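Local coordinates for conserved hypothetical cytochrome protein (PDB 6H5L), which probably carries electrons through two covalently bound c-type hemes, as one component of a multiheme reductase complex of an anammox bacterium, at residues Arg52-Pro55 / Pro60-Glu63; Glu63-Thr68 / Pro94-Phe99. All coordinates share one frame; numbering follows the deposited sequence.

Interaction 1: Arg52-Pro55 / Pro60-Glu63; sequences RTTP and PTDE
Arg52 and Pro60 bring the two backbones nearest, their CA atoms 5.3 Å apart. Segment 52-55 is irregular, whereas 60-63 turns at Thr61 into a helix that begins at Asp62. Contact between the two is made by side chains and is almost wholly apolar. The aliphatic part of Arg52 crosses the proline ring at a slant, with Arg52 CG lying 3.7 Å from Pro60 CB. Its chain then bends at CG-CD (chi3 -80°), which turns the guanidinium away from the proline and back alongside its own segment, with the carbonyl carbon of Thr54 in plane at its edge. An arginine suits this place because its methylenes pack on a rigid proline while NE finds a partner elsewhere, the carbonyl of Tyr49. The threonines sort their branches in the same way. Methyl meets methyl where Thr54 CG2 and Thr61 CG2 come within 3.7 Å, the two side chains sliding past each other in opposite directions. Each hydroxyl sits between the backbone N and the carbonyl carbon of its own residue (chi1 64° in Thr54, 68° in Thr61) and is used for local bonds, Thr54 OG1 to the carbonyl of Leu59 and Thr61 OG1 to the backbone N of Asp64. Thr61 is the N-cap of this helix, a position that a short hydroxyl side chain fills well. Thr53 OG1 and Thr61 OG1, 4.1 Å apart, are merely neighbours, and Thr53 OG1 bonds instead to Ser111. Following directly on Lys50 and Phe51, which bind heme c, and with the Arg52 side chain about 6 Å from a heme (nearest atoms), the loop lies against the start of helix 62-71; Arg52 and Thr54 touch Asp64, and Thr53 joins through its backbone to Val112 of a later loop.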
loop_
_atom_site.group_PDB
_atom_site.type_symbol
_atom_site.label_atom_id
_atom_site.label_comp_id
_atom_site.label_asym_id
_atom_site.label_seq_id
_atom_site.Cartn_x
_atom_site.Cartn_y
_atom_site.Cartn_z
ATOM N N ARG B 52 33.081 5.554 37.786
ATOM C CA ARG B 52 34.420 5.338 38.306
ATOM C C ARG B 52 35.074 4.178 37.569
ATOM O O ARG B 52 34.443 3.461 36.787
ATOM C CB ARG B 52 34.394 5.037 39.812
ATOM C CG ARG B 52 33.886 6.170 40.688
ATOM C CD ARG B 52 33.302 5.638 41.991
ATOM N NE ARG B 52 31.941 5.148 41.792
ATOM C CZ ARG B 52 31.618 3.873 41.609
ATOM N NH1 ARG B 52 32.556 2.936 41.618
ATOM N NH2 ARG B 52 30.351 3.534 41.423
ATOM N N THR B 53 36.367 4.010 37.831
ATOM C CA THR B 53 37.081 2.778 37.533
ATOM C C THR B 53 37.368 1.983 38.801
ATOM O O THR B 53 38.089 0.980 38.748
ATOM C CB THR B 53 38.382 3.082 36.787
ATOM O OG1 THR B 53 39.147 4.037 37.532
ATOM C CG2 THR B 53 38.080 3.652 35.412
ATOM N N THR B 54 36.815 2.408 39.933
ATOM C CA THR B 54 37.010 1.812 41.243
ATOM C C THR B 54 35.781 1.008 41.657
ATOM O O THR B 54 34.676 1.247 41.160
ATOM C CB THR B 54 37.292 2.909 42.278
ATOM O OG1 THR B 54 36.147 3.757 42.395
ATOM C CG2 THR B 54 38.491 3.743 41.849
ATOM N N PRO B 55 35.938 0.040 42.560
ATOM C CA PRO B 55 34.796 -0.791 42.966
ATOM C C PRO B 55 33.710 0.013 43.672
ATOM O O PRO B 55 33.856 1.200 43.973
ATOM C CB PRO B 55 35.427 -1.819 43.912
ATOM C CG PRO B 55 36.858 -1.872 43.514
ATOM C CD PRO B 55 37.204 -0.469 43.114
ATOM N N PRO B 60 36.145 8.078 43.617
ATOM C CA PRO B 60 36.726 8.072 42.274
ATOM C C PRO B 60 38.189 8.471 42.314
ATOM O O PRO B 60 38.637 9.202 43.200
ATOM C CB PRO B 60 35.892 9.119 41.528
ATOM C CG PRO B 60 35.511 10.084 42.592
ATOM C CD PRO B 60 35.267 9.245 43.826
ATOM N N THR B 61 38.942 7.970 41.340
ATOM C CA THR B 61 40.290 8.473 41.151
ATOM C C THR B 61 40.226 9.881 40.569
ATOM O O THR B 61 39.207 10.305 40.015
ATOM C CB THR B 61 41.093 7.557 40.226
ATOM O OG1 THR B 61 40.555 7.627 38.900
ATOM C CG2 THR B 61 41.035 6.119 40.717
ATOM N N ASP B 62 41.329 10.619 40.713
ATOM C CA ASP B 62 41.392 11.947 40.110
ATOM C C ASP B 62 41.195 11.878 38.602
ATOM O O ASP B 62 40.664 12.820 37.999
ATOM C CB ASP B 62 42.723 12.621 40.446
ATOM C CG ASP B 62 42.898 12.856 41.933
ATOM O OD1 ASP B 62 42.074 12.338 42.716
ATOM O OD2 ASP B 62 43.854 13.562 42.317
ATOM N N GLU B 63 41.601 10.767 37.983
ATOM C CA GLU B 63 41.403 10.594 36.549
ATOM C C GLU B 63 39.945 10.309 36.214
ATOM O O GLU B 63 39.461 10.731 35.158
ATOM C CB GLU B 63 42.297 9.465 36.031
ATOM C CG GLU B 63 43.794 9.685 36.260
ATOM C CD GLU B 63 44.217 9.427 37.693
ATOM O OE1 GLU B 63 43.518 8.665 38.392
ATOM O OE2 GLU B 63 45.239 9.998 38.125
#

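Interaction 2: Glu63-Thr68 / Pro94-Phe99; sequences EDIYRT and PVLKSF. With HEC (heme c), chain L.
Ile65 reaches across to Leu96 and Lys97 with two different branches, while its neighbour one turn on, Thr68, faces the heme. CG2 of Ile65 stands anti to its backbone N and meets Leu96 CD2 at 3.9 Å, the two side chains passing in opposite directions. Its longer branch, beside the backbone N (chi1 -57°) and extended, brings CD1 to 4.1 Å from Lys97 CG, so the isoleucine spreads over two residues of the facing helix. Lys97 crosses it at a slant and lends only methylene; its ammonium goes on to a salt bridge with Asp62. Leu96 CD2 also lies 3.7 Å from the heme methyl CMA, so that the heme methyl, the leucine and the isoleucine meet as three mutually touching methyl groups. Thr68 divides its branches: CG2 touches the propionate carbon CBA at 3.7 Å, and OG1 turns back to bond the carbonyl of Asp64 at 3.0 Å. That oxygen also accepts the helical bond from Thr68 N, on the opposite face of its plane. A glycine here would probably leave the propionate methylenes with a gap beside them and Asp64 O with one donor fewer. The helices thus meet through hydrocarbon alone, a chemistry consistent with an apolar wall against one edge of the heme, while the ammonium of Lys97 is paired away from it with Asp62.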
loop_
_atom_site.group_PDB
_atom_site.type_symbol
_atom_site.label_atom_id
_atom_site.label_comp_id
_atom_site.label_asym_id
_atom_site.label_seq_id
_atom_site.Cartn_x
_atom_site.Cartn_y
_atom_site.Cartn_z
ATOM N N GLU B 63 41.601 10.767 37.983
ATOM C CA GLU B 63 41.403 10.594 36.549
ATOM C C GLU B 63 39.945 10.309 36.214
ATOM O O GLU B 63 39.461 10.731 35.158
ATOM C CB GLU B 63 42.297 9.465 36.031
ATOM C CG GLU B 63 43.794 9.685 36.260
ATOM C CD GLU B 63 44.217 9.427 37.693
ATOM O OE1 GLU B 63 43.518 8.665 38.392
ATOM O OE2 GLU B 63 45.239 9.998 38.125
ATOM N N ASP B 64 39.230 9.604 37.097
ATOM C CA ASP B 64 37.807 9.361 36.876
ATOM C C ASP B 64 37.035 10.669 36.808
ATOM O O ASP B 64 36.170 10.845 35.942
ATOM C CB ASP B 64 37.245 8.474 37.987
ATOM C CG ASP B 64 37.736 7.044 37.896
ATOM O OD1 ASP B 64 38.331 6.684 36.860
ATOM O OD2 ASP B 64 37.529 6.280 38.863
ATOM N N ILE B 65 37.326 11.596 37.722
ATOM C CA ILE B 65 36.623 12.875 37.739
ATOM C C ILE B 65 36.972 13.691 36.500
ATOM O O ILE B 65 36.091 14.256 35.840
ATOM C CB ILE B 65 36.941 13.645 39.034
ATOM C CG1 ILE B 65 36.565 12.807 40.258
ATOM C CG2 ILE B 65 36.214 14.980 39.056
ATOM C CD1 ILE B 65 37.002 13.421 41.573
ATOM N N TYR B 66 38.263 13.764 36.164
ATOM C CA TYR B 66 38.682 14.493 34.971
ATOM C C TYR B 66 38.035 13.929 33.713
ATOM O O TYR B 66 37.730 14.680 32.782
ATOM C CB TYR B 66 40.206 14.456 34.846
ATOM C CG TYR B 66 40.749 15.240 33.672
ATOM C CD1 TYR B 66 41.074 16.584 33.801
ATOM C CD2 TYR B 66 40.933 14.636 32.434
ATOM C CE1 TYR B 66 41.565 17.305 32.729
ATOM C CE2 TYR B 66 41.421 15.349 31.358
ATOM C CZ TYR B 66 41.736 16.682 31.511
ATOM O OH TYR B 66 42.221 17.389 30.440
ATOM N N ARG B 67 37.817 12.613 33.667
ATOM C CA ARG B 67 37.185 12.009 32.500
ATOM C C ARG B 67 35.732 12.446 32.380
ATOM O O ARG B 67 35.272 12.804 31.291
ATOM C CB ARG B 67 37.286 10.488 32.582
ATOM C CG ARG B 67 36.842 9.768 31.318
ATOM C CD ARG B 67 37.052 8.266 31.437
ATOM N NE ARG B 67 37.695 7.716 30.248
ATOM C CZ ARG B 67 37.894 6.419 30.039
ATOM N NH1 ARG B 67 37.495 5.530 30.938
ATOM N NH2 ARG B 67 38.490 6.012 28.926
ATOM N N THR B 68 34.993 12.418 33.491
ATOM C CA THR B 68 33.590 12.820 33.460
ATOM C C THR B 68 33.444 14.291 33.086
ATOM O O THR B 68 32.520 14.665 32.354
ATOM C CB THR B 68 32.936 12.546 34.815
ATOM O OG1 THR B 68 33.236 11.206 35.227
ATOM C CG2 THR B 68 31.427 12.709 34.725
ATOM N N PRO B 94 40.514 18.964 42.437
ATOM C CA PRO B 94 40.613 19.065 43.904
ATOM C C PRO B 94 39.500 19.893 44.520
ATOM O O PRO B 94 39.117 19.637 45.668
ATOM C CB PRO B 94 41.985 19.720 44.127
ATOM C CG PRO B 94 42.705 19.576 42.833
ATOM C CD PRO B 94 41.657 19.619 41.781
ATOM N N VAL B 95 38.979 20.886 43.795
ATOM C CA VAL B 95 37.856 21.672 44.302
ATOM C C VAL B 95 36.657 20.770 44.557
ATOM O O VAL B 95 35.999 20.857 45.602
ATOM C CB VAL B 95 37.510 22.809 43.324
ATOM C CG1 VAL B 95 36.397 23.678 43.894
ATOM C CG2 VAL B 95 38.744 23.643 43.013
ATOM N N LEU B 96 36.355 19.888 43.600
ATOM C CA LEU B 96 35.287 18.912 43.794
ATOM C C LEU B 96 35.612 17.952 44.932
ATOM O O LEU B 96 34.716 17.528 45.671
ATOM C CB LEU B 96 35.040 18.142 42.496
ATOM C CG LEU B 96 34.014 18.702 41.507
ATOM C CD1 LEU B 96 34.396 20.093 41.023
ATOM C CD2 LEU B 96 33.834 17.757 40.327
ATOM N N LYS B 97 36.892 17.597 45.086
ATOM C CA LYS B 97 37.287 16.691 46.160
ATOM C C LYS B 97 37.161 17.348 47.526
ATOM O O LYS B 97 36.863 16.666 48.514
ATOM C CB LYS B 97 38.720 16.201 45.940
ATOM C CG LYS B 97 38.928 15.435 44.644
ATOM C CD LYS B 97 40.364 14.960 44.496
ATOM C CE LYS B 97 40.687 13.857 45.490
ATOM N NZ LYS B 97 42.091 13.380 45.359
ATOM N N SER B 98 37.373 18.665 47.606
ATOM C CA SER B 98 37.314 19.365 48.883
ATOM C C SER B 98 35.897 19.487 49.427
ATOM O O SER B 98 35.730 19.900 50.580
ATOM C CB SER B 98 37.933 20.758 48.752
ATOM O OG SER B 98 37.091 21.628 48.018
ATOM N N PHE B 99 34.880 19.137 48.638
ATOM C CA PHE B 99 33.501 19.249 49.093
ATOM C C PHE B 99 33.086 18.107 50.010
ATOM O O PHE B 99 32.081 18.236 50.719
ATOM C CB PHE B 99 32.554 19.310 47.892
ATOM C CG PHE B 99 32.724 20.540 47.041
ATOM C CD1 PHE B 99 32.977 21.773 47.620
ATOM C CD2 PHE B 99 32.634 20.458 45.661
ATOM C CE1 PHE B 99 33.133 22.903 46.836
ATOM C CE2 PHE B 99 32.790 21.584 44.873
ATOM C CZ PHE B 99 33.040 22.808 45.461
HETATM FE FE HEC L . 28.248 18.876 36.294
HETATM C CHA HEC L . 27.295 15.683 37.094
HETATM C CHB HEC L . 31.499 18.087 37.149
HETATM C CHC HEC L . 29.243 22.093 35.562
HETATM C CHD HEC L . 25.000 19.735 35.548
HETATM N NA HEC L . 29.219 17.201 36.989
HETATM C C1A HEC L . 28.628 15.986 37.255
HETATM C C2A HEC L . 29.638 15.060 37.729
HETATM C C3A HEC L . 30.813 15.731 37.750
HETATM C C4A HEC L . 30.562 17.083 37.281
HETATM C CMA HEC L . 32.223 15.254 38.169
HETATM C CAA HEC L . 29.239 13.605 38.119
HETATM C CBA HEC L . 30.331 12.550 38.280
HETATM C CGA HEC L . 29.696 11.252 38.714
HETATM O O1A HEC L . 28.559 11.287 39.254
HETATM O O2A HEC L . 30.330 10.182 38.524
HETATM N NB HEC L . 30.032 19.901 36.361
HETATM C C1B HEC L . 31.260 19.376 36.715
HETATM C C2B HEC L . 32.255 20.418 36.541
HETATM C C3B HEC L . 31.632 21.521 36.110
HETATM C C4B HEC L . 30.223 21.218 35.984
HETATM C CMB HEC L . 33.764 20.267 36.833
HETATM C CAB HEC L . 32.270 22.891 35.781
HETATM C CBB HEC L . 33.141 22.800 34.508
HETATM N NC HEC L . 27.302 20.592 35.677
HETATM C C1C HEC L . 27.901 21.811 35.425
HETATM C C2C HEC L . 26.903 22.694 34.859
HETATM C C3C HEC L . 25.715 22.089 34.987
HETATM C C4C HEC L . 25.952 20.724 35.418
HETATM C CMC HEC L . 27.127 24.203 34.611
HETATM C CAC HEC L . 24.334 22.668 34.598
HETATM C CBC HEC L . 24.252 22.869 33.069
HETATM N ND HEC L . 26.430 17.868 36.318
HETATM C C1D HEC L . 25.207 18.434 35.960
HETATM C C2D HEC L . 24.179 17.425 36.089
HETATM C C3D HEC L . 24.902 16.162 36.573
HETATM C C4D HEC L . 26.292 16.532 36.685
HETATM C CMD HEC L . 22.672 17.592 35.801
HETATM C CAD HEC L . 24.294 14.778 36.880
HETATM C CBD HEC L . 24.094 14.011 35.579
HETATM C CGD HEC L . 23.452 12.682 35.870
HETATM O O1D HEC L . 24.001 11.915 36.703
HETATM O O2D HEC L . 22.394 12.385 35.259
#

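Overall arrangement
Both contacts are largely buried and share helix 62-71: interaction 1 packs a loop on its start, interaction 2 sets its next turn against helix 93-97. The first mixes aliphatic packing with hydroxyls and a guanidinium whose bonds lie locally or in surrounding loops, consistent with a loop meeting a helix N-terminus, where the Thr61 hydroxyl caps a backbone N. The second, between regular helices, is purely apolar across its interface and includes the heme edge. Among the links between them are Thr53 N, which probably donates to Asp64 OD2 (2.7 Å), the salt bridge of Asp62 OD1 with Lys97 NZ (2.8 Å), and Pro60 packing on Ile65, continuing the hydrocarbon surface from loop to helix pair.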